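Local coordinates for protein KLLA0C04147p (Kluyveromyces lactis, PDB 5H2D) that binds ergosterol in the lipid-binding (ORD) domain of an Osh1-type OSBP family protein and probably transfers sterol between membranes, at residues L183-L188 against T202-N207; P149-T154 against E166-S171; Q31-G36 against F326-T331. One frame throughout, in Å; residues are numbered along the deposited sequence.

Contacts 1 and 2 are neighbours in the antiparallel beta structure of the sterol-binding domain, their centres about 11 Å apart. Contact 2 comes first along the chain and pairs strands 151-157 and 161-173. Contact 1 follows and pairs strands 178-190 and 199-203. Strand 161-173 lies beside strand 178-190, so the two hairpins join edge to edge. Lys205 meets ergosterol and Val169 lies near it, so the hairpins help wall its pocket. Contact 3 is separate, its centre about 30 Å from that of contact 1 and about 26 Å from that of contact 2. It ties an early chain segment to the loop before helix 332-337, and both hairpins fall within the chain span it closes.

Contact 1 (L183-L188 against T202-N207); sequences LGLWYL and TYKKPN. With ERG (ergosterol), chain B.
The indole of Trp186 carries the Lys205 side chain over one face. CE of Lys205 sits above the five-membered ring, 3.7 Å from its centroid. NZ reaches over the six-membered ring, 3.6 Å from its centroid and 26° off the normal, a cation-pi contact. At the indole edge, in its plane, lie Tyr203 O and a water. That water accepts from Lys205 N, donates to Gly184 O and takes a weak bond from Trp186 NE1. The phenol ring of Tyr203 has CB of Trp186 over one face, at 4.1 Å from its centroid. CG2 of Thr202 approaches the Tyr187 ring off-centre, while Tyr187 OH bonds to Thr408 and Thr202 OG1 to His231. These pairs belong to a beta hairpin. Trp186 N donates to Tyr203 O at 2.9 Å, and Tyr203 N returns a bond to Trp186 O. Beyond the paired residues, Lys204 NZ donates to Leu183 O at 3.2 Å, from above the carbonyl plane. Lys205 has CG anti to its carbonyl carbon (chi1 -67°) and an extended chain beyond, which lays its methylenes across the indole. Its NZ then donates to ergosterol O1 at 2.8 Å and forms a salt bridge with Asp79. An alanine in place of Trp186 would strip the aromatic face from under Lys205 and would probably leave the amine without its pi partner and less firmly placed, held by Asp79 and the sterol oxygen. The amine thus meets a pi face, a carboxylate and the sterol oxygen together, which probably favours its charged form and fixes the polar end of the ligand.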
loop_
_atom_site.group_PDB
_atom_site.type_symbol
_atom_site.label_atom_id
_atom_site.label_comp_id
_atom_site.label_asym_id
_atom_site.label_seq_id
_atom_site.Cartn_x
_atom_site.Cartn_y
_atom_site.Cartn_z
ATOM N N LEU A 183 -2.679 11.997 1.342
ATOM C CA LEU A 183 -2.607 13.203 0.530
ATOM C C LEU A 183 -1.901 13.006 -0.808
ATOM O O LEU A 183 -2.008 13.877 -1.680
ATOM C CB LEU A 183 -1.904 14.311 1.323
ATOM C CG LEU A 183 -2.547 14.664 2.671
ATOM C CD1 LEU A 183 -1.831 15.832 3.346
ATOM C CD2 LEU A 183 -4.026 14.968 2.496
ATOM N N GLY A 184 -1.174 11.904 -0.996
ATOM C CA GLY A 184 -0.402 11.732 -2.205
ATOM C C GLY A 184 -1.212 11.168 -3.373
ATOM O O GLY A 184 -2.223 10.489 -3.213
ATOM N N LEU A 185 -0.734 11.443 -4.588
ATOM C CA LEU A 185 -1.342 10.912 -5.797
ATOM C C LEU A 185 -0.711 9.574 -6.171
ATOM O O LEU A 185 0.503 9.379 -6.029
ATOM C CB LEU A 185 -1.182 11.906 -6.949
ATOM C CG LEU A 185 -1.950 11.664 -8.243
ATOM C CD1 LEU A 185 -3.454 11.662 -7.989
ATOM C CD2 LEU A 185 -1.569 12.735 -9.263
ATOM N N TRP A 186 -1.543 8.656 -6.646
ATOM C CA TRP A 186 -1.112 7.323 -7.054
ATOM C C TRP A 186 -1.258 7.152 -8.563
ATOM O O TRP A 186 -2.224 7.633 -9.165
ATOM C CB TRP A 186 -1.912 6.266 -6.288
ATOM C CG TRP A 186 -1.551 6.393 -4.847
ATOM C CD1 TRP A 186 -2.147 7.201 -3.925
ATOM C CD2 TRP A 186 -0.434 5.783 -4.191
ATOM N NE1 TRP A 186 -1.500 7.097 -2.723
ATOM C CE2 TRP A 186 -0.441 6.233 -2.860
ATOM C CE3 TRP A 186 0.545 4.868 -4.592
ATOM C CZ2 TRP A 186 0.505 5.814 -1.929
ATOM C CZ3 TRP A 186 1.489 4.457 -3.664
ATOM C CH2 TRP A 186 1.454 4.920 -2.345
ATOM N N TYR A 187 -0.284 6.475 -9.166
ATOM C CA TYR A 187 -0.150 6.363 -10.615
ATOM C C TYR A 187 -0.126 4.895 -10.981
ATOM O O TYR A 187 0.772 4.163 -10.548
ATOM C CB TYR A 187 1.148 7.010 -11.099
ATOM C CG TYR A 187 1.272 8.505 -10.948
ATOM C CD1 TYR A 187 1.479 9.091 -9.698
ATOM C CD2 TYR A 187 1.240 9.340 -12.065
ATOM C CE1 TYR A 187 1.615 10.467 -9.560
ATOM C CE2 TYR A 187 1.373 10.721 -11.936
ATOM C CZ TYR A 187 1.568 11.281 -10.686
ATOM O OH TYR A 187 1.714 12.649 -10.553
ATOM N N LEU A 188 -1.063 4.464 -11.819
ATOM C CA LEU A 188 -1.155 3.063 -12.194
ATOM C C LEU A 188 -1.129 2.987 -13.714
ATOM O O LEU A 188 -2.005 3.550 -14.378
ATOM C CB LEU A 188 -2.416 2.425 -11.606
ATOM C CG LEU A 188 -2.375 0.907 -11.435
ATOM C CD1 LEU A 188 -3.357 0.456 -10.361
ATOM C CD2 LEU A 188 -2.688 0.219 -12.758
ATOM N N THR A 202 -4.775 7.623 -12.617
ATOM C CA THR A 202 -4.380 8.251 -11.357
ATOM C C THR A 202 -5.577 8.383 -10.422
ATOM O O THR A 202 -6.729 8.478 -10.865
ATOM C CB THR A 202 -3.742 9.641 -11.559
ATOM O OG1 THR A 202 -4.671 10.507 -12.225
ATOM C CG2 THR A 202 -2.463 9.552 -12.382
ATOM N N TYR A 203 -5.292 8.395 -9.117
ATOM C CA TYR A 203 -6.320 8.512 -8.083
ATOM C C TYR A 203 -5.650 8.784 -6.746
ATOM O O TYR A 203 -4.430 8.656 -6.602
ATOM C CB TYR A 203 -7.176 7.250 -7.996
ATOM C CG TYR A 203 -6.447 6.073 -7.407
ATOM C CD1 TYR A 203 -5.541 5.340 -8.161
ATOM C CD2 TYR A 203 -6.667 5.706 -6.084
ATOM C CE1 TYR A 203 -4.866 4.249 -7.596
ATOM C CE2 TYR A 203 -6.016 4.644 -5.524
ATOM C CZ TYR A 203 -5.120 3.925 -6.270
ATOM O OH TYR A 203 -4.497 2.858 -5.661
ATOM N N LYS A 204 -6.467 9.173 -5.759
ATOM C CA LYS A 204 -6.053 9.257 -4.365
ATOM C C LYS A 204 -6.844 8.266 -3.523
ATOM O O LYS A 204 -8.014 7.978 -3.797
ATOM C CB LYS A 204 -6.236 10.669 -3.799
ATOM C CG LYS A 204 -5.362 11.686 -4.487
ATOM C CD LYS A 204 -5.425 13.030 -3.813
ATOM C CE LYS A 204 -4.336 13.934 -4.355
ATOM N NZ LYS A 204 -4.209 15.188 -3.550
ATOM N N LYS A 205 -6.202 7.759 -2.479
ATOM C CA LYS A 205 -6.776 6.728 -1.637
ATOM C C LYS A 205 -7.827 7.302 -0.692
ATOM O O LYS A 205 -7.805 8.490 -0.363
ATOM C CB LYS A 205 -5.666 6.047 -0.837
ATOM C CG LYS A 205 -4.702 5.240 -1.710
ATOM C CD LYS A 205 -3.519 4.734 -0.887
ATOM C CE LYS A 205 -2.629 3.816 -1.714
ATOM N NZ LYS A 205 -1.429 3.379 -0.939
ATOM N N PRO A 206 -8.757 6.470 -0.235
ATOM C CA PRO A 206 -9.790 6.949 0.694
ATOM C C PRO A 206 -9.203 7.253 2.067
ATOM O O PRO A 206 -8.081 6.875 2.404
ATOM C CB PRO A 206 -10.769 5.773 0.751
ATOM C CG PRO A 206 -9.882 4.565 0.517
ATOM C CD PRO A 206 -8.901 5.034 -0.530
ATOM N N ASN A 207 -9.990 7.965 2.869
ATOM C CA ASN A 207 -9.636 8.199 4.259
ATOM C C ASN A 207 -9.872 6.949 5.106
ATOM O O ASN A 207 -10.651 6.063 4.750
ATOM C CB ASN A 207 -10.465 9.343 4.836
ATOM C CG ASN A 207 -10.448 10.550 3.954
ATOM O OD1 ASN A 207 -9.389 10.989 3.520
ATOM N ND2 ASN A 207 -11.633 11.082 3.647
HETATM C C1 ERG B . -4.411 2.267 4.598
HETATM C C2 ERG B . -3.992 1.734 3.230
HETATM C C3 ERG B . -2.933 2.660 2.691
HETATM C C4 ERG B . -1.730 2.697 3.635
HETATM C C5 ERG B . -2.103 2.991 4.989
HETATM C C6 ERG B . -1.216 3.695 5.791
HETATM C C7 ERG B . -1.466 3.967 7.146
HETATM C C8 ERG B . -2.641 3.520 7.759
HETATM C C9 ERG B . -3.670 2.991 6.926
HETATM C C10 ERG B . -3.232 2.362 5.577
HETATM C C11 ERG B . -4.723 2.082 7.691
HETATM C C12 ERG B . -5.064 2.604 9.091
HETATM C C13 ERG B . -3.744 2.793 9.867
HETATM C C14 ERG B . -2.988 3.909 9.111
HETATM C C15 ERG B . -1.855 4.221 10.067
HETATM C C16 ERG B . -2.504 4.102 11.476
HETATM C C17 ERG B . -3.914 3.504 11.214
HETATM C C18 ERG B . -2.941 1.482 10.018
HETATM C C19 ERG B . -2.707 0.934 5.893
HETATM C C20 ERG B . -4.345 2.666 12.439
HETATM C C21 ERG B . -5.682 1.954 12.275
HETATM C C22 ERG B . -4.445 3.646 13.600
HETATM C C23 ERG B . -3.497 3.555 14.754
HETATM C C24 ERG B . -3.596 4.571 15.891
HETATM C C25 ERG B . -3.411 3.830 17.222
HETATM C C26 ERG B . -4.541 2.804 17.365
HETATM C C27 ERG B . -3.483 4.773 18.435
HETATM C C28 ERG B . -2.495 5.589 15.663
HETATM O O1 ERG B . -2.513 2.232 1.346
HETATM O O HOH W 1 -3.818 9.077 -1.547
#

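Contact 2 (P149-T154 against E166-S171)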
loop_
_atom_site.group_PDB
_atom_site.type_symbol
_atom_site.label_atom_id
_atom_site.label_comp_id
_atom_site.label_asym_id
_atom_site.label_seq_id
_atom_site.Cartn_x
_atom_site.Cartn_y
_atom_site.Cartn_z
ATOM N N PRO A 149 7.353 16.196 7.298
ATOM C CA PRO A 149 6.440 15.150 7.755
ATOM C C PRO A 149 6.853 13.803 7.197
ATOM O O PRO A 149 7.699 13.748 6.310
ATOM C CB PRO A 149 5.100 15.592 7.177
ATOM C CG PRO A 149 5.481 16.249 5.895
ATOM C CD PRO A 149 6.808 16.921 6.136
ATOM N N PRO A 150 6.274 12.730 7.725
ATOM C CA PRO A 150 6.599 11.388 7.216
ATOM C C PRO A 150 6.021 11.185 5.820
ATOM O O PRO A 150 4.807 11.299 5.606
ATOM C CB PRO A 150 5.957 10.451 8.247
ATOM C CG PRO A 150 4.823 11.274 8.853
ATOM C CD PRO A 150 5.353 12.699 8.878
ATOM N N ILE A 151 6.901 10.888 4.861
ATOM C CA ILE A 151 6.485 10.616 3.488
ATOM C C ILE A 151 7.288 9.442 2.945
ATOM O O ILE A 151 8.514 9.408 3.096
ATOM C CB ILE A 151 6.681 11.837 2.573
ATOM C CG1 ILE A 151 5.922 13.034 3.137
ATOM C CG2 ILE A 151 6.195 11.504 1.170
ATOM C CD1 ILE A 151 6.107 14.311 2.298
ATOM N N SER A 152 6.595 8.505 2.290
ATOM C CA SER A 152 7.196 7.369 1.602
ATOM C C SER A 152 6.952 7.528 0.108
ATOM O O SER A 152 5.872 7.954 -0.306
ATOM C CB SER A 152 6.580 6.042 2.082
ATOM O OG SER A 152 6.383 6.030 3.495
ATOM N N ALA A 153 7.958 7.206 -0.707
ATOM C CA ALA A 153 7.793 7.138 -2.155
ATOM C C ALA A 153 7.884 5.682 -2.576
ATOM O O ALA A 153 8.741 4.952 -2.080
ATOM C CB ALA A 153 8.876 7.943 -2.876
ATOM N N THR A 154 7.028 5.258 -3.510
ATOM C CA THR A 154 7.041 3.871 -3.965
ATOM C C THR A 154 7.279 3.776 -5.466
ATOM O O THR A 154 7.103 4.736 -6.216
ATOM C CB THR A 154 5.731 3.133 -3.667
ATOM O OG1 THR A 154 4.741 3.533 -4.623
ATOM C CG2 THR A 154 5.235 3.415 -2.240
ATOM N N GLU A 166 2.988 8.470 -3.800
ATOM C CA GLU A 166 3.493 9.083 -2.582
ATOM C C GLU A 166 2.558 8.737 -1.435
ATOM O O GLU A 166 1.355 8.992 -1.520
ATOM C CB GLU A 166 3.575 10.605 -2.738
ATOM C CG GLU A 166 4.045 11.348 -1.496
ATOM C CD GLU A 166 3.987 12.862 -1.668
ATOM O OE1 GLU A 166 5.033 13.523 -1.539
ATOM O OE2 GLU A 166 2.892 13.392 -1.936
ATOM N N SER A 167 3.105 8.168 -0.364
ATOM C CA SER A 167 2.352 7.944 0.861
ATOM C C SER A 167 2.619 9.099 1.819
ATOM O O SER A 167 3.725 9.237 2.354
ATOM C CB SER A 167 2.733 6.619 1.501
ATOM O OG SER A 167 1.981 6.441 2.682
ATOM N N PHE A 168 1.608 9.941 2.020
ATOM C CA PHE A 168 1.692 11.125 2.863
ATOM C C PHE A 168 0.446 11.047 3.741
ATOM O O PHE A 168 -0.628 11.494 3.332
ATOM C CB PHE A 168 1.733 12.378 1.984
ATOM C CG PHE A 168 1.946 13.670 2.734
ATOM C CD1 PHE A 168 1.832 13.735 4.114
ATOM C CD2 PHE A 168 2.239 14.829 2.036
ATOM C CE1 PHE A 168 2.012 14.943 4.783
ATOM C CE2 PHE A 168 2.431 16.030 2.697
ATOM C CZ PHE A 168 2.310 16.085 4.069
ATOM N N VAL A 169 0.579 10.420 4.908
ATOM C CA VAL A 169 -0.550 10.184 5.800
ATOM C C VAL A 169 -0.596 11.308 6.822
ATOM O O VAL A 169 0.356 11.497 7.593
ATOM C CB VAL A 169 -0.449 8.815 6.486
ATOM C CG1 VAL A 169 -1.641 8.600 7.405
ATOM C CG2 VAL A 169 -0.369 7.691 5.442
ATOM N N ASP A 170 -1.706 12.046 6.832
ATOM C CA ASP A 170 -1.944 13.159 7.748
ATOM C C ASP A 170 -3.007 12.704 8.740
ATOM O O ASP A 170 -4.142 12.429 8.339
ATOM C CB ASP A 170 -2.400 14.379 6.951
ATOM C CG ASP A 170 -2.147 15.685 7.669
ATOM O OD1 ASP A 170 -1.184 15.770 8.464
ATOM O OD2 ASP A 170 -2.908 16.632 7.397
ATOM N N SER A 171 -2.648 12.607 10.018
ATOM C CA SER A 171 -3.519 12.001 11.020
ATOM C C SER A 171 -3.835 12.976 12.147
ATOM O O SER A 171 -3.090 13.924 12.416
ATOM C CB SER A 171 -2.891 10.734 11.617
ATOM O OG SER A 171 -1.758 11.060 12.406
HETATM O O HOH W 2 3.012 9.196 5.855
HETATM O O HOH W 3 2.712 12.637 7.036
HETATM O O HOH W 4 3.978 6.802 4.724
#
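Ile151 and Phe168 meet on one side of an antiparallel beta hairpin built from strands 151-157 and 161-173, next to the sterol pocket of the domain. Phe168 has CG anti to the backbone N (chi1 -175°), and its ring lies across the end of Ile151. CD1 of Ile151 stands over one ring face, 4.2 Å from the centroid and 21° off the normal. Pro149, which follows a cis peptide bond, reaches the far end of the same ring, with its CG 3.7 Å from Phe168 CZ. The other branch of Ile151 serves Glu166. CG2, anti to the backbone N, packs 3.4 Å from Glu166 CG, a close fit. The Glu166 chain starts out extended past this methyl, and OE1 accepts from the indole NH of Trp413, whose side chain also touches Ile151 and Ala153.

On the opposite side of the hairpin lie Ser152 and Ser167. Their backbones form a hydrogen-bonded pair: Ser167 N donates to Ser152 O and Ser152 N to Ser167 O. The two CB atoms come within 3.9 Å. OG of Ser152 is anti to its carbonyl carbon and OG of Ser167 anti to its backbone N, yet both CB-OG bonds run nearly the same way. One water bridges them, 2.8 Å from Ser152 OG and 2.9 Å from Ser167 OG. Ser152 OG also bonds to Gln144 of strand 138-146. Helix 72-77 packs on both serines. Beyond Ile151 and Phe168 the strands draw apart, and a second water links them, accepting from Val169 N at 2.9 Å and donating to Pro150 O at 2.8 Å.

Contact 3 (Q31-G36 against F326-T331); sequences QRLKLG and FPFNLT
Leu35 and Pro327 meet where two irregular segments run past each other, the CA atoms of Gly36 and Pro327 being the nearest pair at 6.6 Å. The Pro327 ring points into residues 31-36. Its CG lies 3.1 Å from Leu35 O, a tight contact, and also packs against Leu35 CB. Leu33 has CG anti to its carbonyl carbon (chi1 -55°), which carries CD1 into a cluster of three side chains. CD1 lies 4.1 Å from Pro327 CB and at the edge of the Phe328 ring, 4.1 Å from its CD2. Leu330 CD1 closes the group.

Residues 326-329 form a type II beta turn with Pro327 second, and Asn329 N donates to Phe326 O at 2.9 Å. The contact ties a segment near the start of the chain to the loop that leads into helix 332-337 of the sterol-binding domain. Thr331 is the N-cap of that helix, with OG1 accepting from Ala334 N. Leu35 CD2 touches Phe328 CZ at 4.0 Å, the two side chains crossing at about a right angle. Tyr367 of helix 367-390 packs against both.

At the other end, Phe326 CE1 approaches Gln31 O at 3.4 Å and the CB of Arg32. The Arg32 chain bends at chi3 (-67°) and turns its guanidinium back on its own segment. NE, at 2.8 Å, and NH2 both donate to Leu33 O, which lies in the guanidinium plane.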
loop_
_atom_site.group_PDB
_atom_site.type_symbol
_atom_site.label_atom_id
_atom_site.label_comp_id
_atom_site.label_asym_id
_atom_site.label_seq_id
_atom_site.Cartn_x
_atom_site.Cartn_y
_atom_site.Cartn_z
ATOM N N GLN A 31 5.508 -18.250 6.223
ATOM C CA GLN A 31 4.148 -18.715 6.476
ATOM C C GLN A 31 3.631 -18.372 7.861
ATOM O O GLN A 31 2.414 -18.407 8.075
ATOM C CB GLN A 31 4.059 -20.237 6.309
ATOM C CG GLN A 31 4.488 -20.735 4.956
ATOM C CD GLN A 31 3.490 -20.400 3.870
ATOM O OE1 GLN A 31 2.307 -20.747 3.965
ATOM N NE2 GLN A 31 3.958 -19.715 2.829
ATOM N N ARG A 32 4.515 -18.090 8.806
ATOM C CA ARG A 32 4.100 -17.772 10.162
ATOM C C ARG A 32 5.240 -17.037 10.840
ATOM O O ARG A 32 6.346 -16.927 10.303
ATOM C CB ARG A 32 3.719 -19.035 10.940
ATOM C CG ARG A 32 4.848 -20.047 11.064
ATOM C CD ARG A 32 4.596 -21.001 12.234
ATOM N NE ARG A 32 4.676 -20.310 13.523
ATOM C CZ ARG A 32 4.228 -20.803 14.673
ATOM N NH1 ARG A 32 3.653 -21.999 14.711
ATOM N NH2 ARG A 32 4.345 -20.094 15.789
ATOM N N LEU A 33 4.941 -16.505 12.019
ATOM C CA LEU A 33 5.930 -15.871 12.874
ATOM C C LEU A 33 6.423 -16.863 13.916
ATOM O O LEU A 33 5.763 -17.855 14.222
ATOM C CB LEU A 33 5.344 -14.646 13.574
ATOM C CG LEU A 33 4.725 -13.596 12.655
ATOM C CD1 LEU A 33 4.205 -12.438 13.494
ATOM C CD2 LEU A 33 5.754 -13.135 11.636
ATOM N N LYS A 34 7.593 -16.569 14.478
ATOM C CA LYS A 34 8.087 -17.416 15.561
ATOM C C LYS A 34 7.156 -17.342 16.764
ATOM O O LYS A 34 6.867 -18.362 17.398
ATOM C CB LYS A 34 9.517 -17.020 15.934
ATOM C CG LYS A 34 9.647 -15.698 16.651
ATOM C CD LYS A 34 11.105 -15.368 16.913
ATOM C CE LYS A 34 11.823 -16.529 17.589
ATOM N NZ LYS A 34 11.346 -16.738 18.990
ATOM N N LEU A 35 6.662 -16.148 17.085
ATOM C CA LEU A 35 5.598 -16.016 18.072
ATOM C C LEU A 35 4.358 -16.768 17.588
ATOM O O LEU A 35 3.910 -16.588 16.452
ATOM C CB LEU A 35 5.285 -14.532 18.276
ATOM C CG LEU A 35 5.224 -13.850 19.638
ATOM C CD1 LEU A 35 6.471 -14.097 20.472
ATOM C CD2 LEU A 35 5.016 -12.354 19.407
ATOM N N GLY A 36 3.806 -17.628 18.439
ATOM C CA GLY A 36 2.645 -18.401 18.025
ATOM C C GLY A 36 1.378 -17.595 18.194
ATOM O O GLY A 36 0.447 -17.652 17.381
ATOM N N PHE A 326 -2.989 -14.875 13.475
ATOM C CA PHE A 326 -1.562 -14.648 13.625
ATOM C C PHE A 326 -1.367 -13.643 14.758
ATOM O O PHE A 326 -2.251 -12.838 15.032
ATOM C CB PHE A 326 -0.913 -14.073 12.356
ATOM C CG PHE A 326 -0.757 -15.060 11.243
ATOM C CD1 PHE A 326 0.173 -16.080 11.332
ATOM C CD2 PHE A 326 -1.502 -14.940 10.091
ATOM C CE1 PHE A 326 0.330 -16.984 10.293
ATOM C CE2 PHE A 326 -1.351 -15.826 9.054
ATOM C CZ PHE A 326 -0.437 -16.855 9.154
ATOM N N PRO A 327 -0.201 -13.664 15.392
ATOM C CA PRO A 327 0.130 -12.559 16.302
ATOM C C PRO A 327 -0.067 -11.231 15.586
ATOM O O PRO A 327 0.184 -11.108 14.384
ATOM C CB PRO A 327 1.605 -12.813 16.639
ATOM C CG PRO A 327 1.810 -14.291 16.370
ATOM C CD PRO A 327 0.912 -14.606 15.210
ATOM N N PHE A 328 -0.552 -10.236 16.324
ATOM C CA PHE A 328 -0.791 -8.887 15.816
ATOM C C PHE A 328 -1.880 -8.864 14.752
ATOM O O PHE A 328 -2.065 -7.838 14.082
ATOM C CB PHE A 328 0.495 -8.259 15.261
ATOM C CG PHE A 328 1.707 -8.482 16.137
ATOM C CD1 PHE A 328 1.912 -7.706 17.258
ATOM C CD2 PHE A 328 2.631 -9.465 15.827
ATOM C CE1 PHE A 328 3.011 -7.913 18.059
ATOM C CE2 PHE A 328 3.737 -9.677 16.633
ATOM C CZ PHE A 328 3.921 -8.896 17.749
ATOM N N ASN A 329 -2.618 -9.964 14.582
ATOM C CA ASN A 329 -3.728 -10.031 13.635
ATOM C C ASN A 329 -3.271 -9.786 12.204
ATOM O O ASN A 329 -4.031 -9.287 11.370
ATOM C CB ASN A 329 -4.849 -9.058 14.019
ATOM C CG ASN A 329 -5.646 -9.541 15.206
ATOM O OD1 ASN A 329 -5.545 -10.703 15.598
ATOM N ND2 ASN A 329 -6.456 -8.664 15.776
ATOM N N LEU A 330 -2.028 -10.140 11.899
ATOM C CA LEU A 330 -1.527 -9.940 10.551
ATOM C C LEU A 330 -2.243 -10.849 9.562
ATOM O O LEU A 330 -2.712 -11.938 9.909
ATOM C CB LEU A 330 -0.031 -10.219 10.493
ATOM C CG LEU A 330 0.877 -9.318 11.324
ATOM C CD1 LEU A 330 2.325 -9.627 10.970
ATOM C CD2 LEU A 330 0.562 -7.833 11.086
ATOM N N THR A 331 -2.324 -10.391 8.316
ATOM C CA THR A 331 -2.765 -11.238 7.214
ATOM C C THR A 331 -1.639 -12.172 6.778
ATOM O O THR A 331 -0.466 -11.956 7.079
ATOM C CB THR A 331 -3.182 -10.403 6.004
ATOM O OG1 THR A 331 -2.059 -9.633 5.551
ATOM C CG2 THR A 331 -4.361 -9.477 6.338
#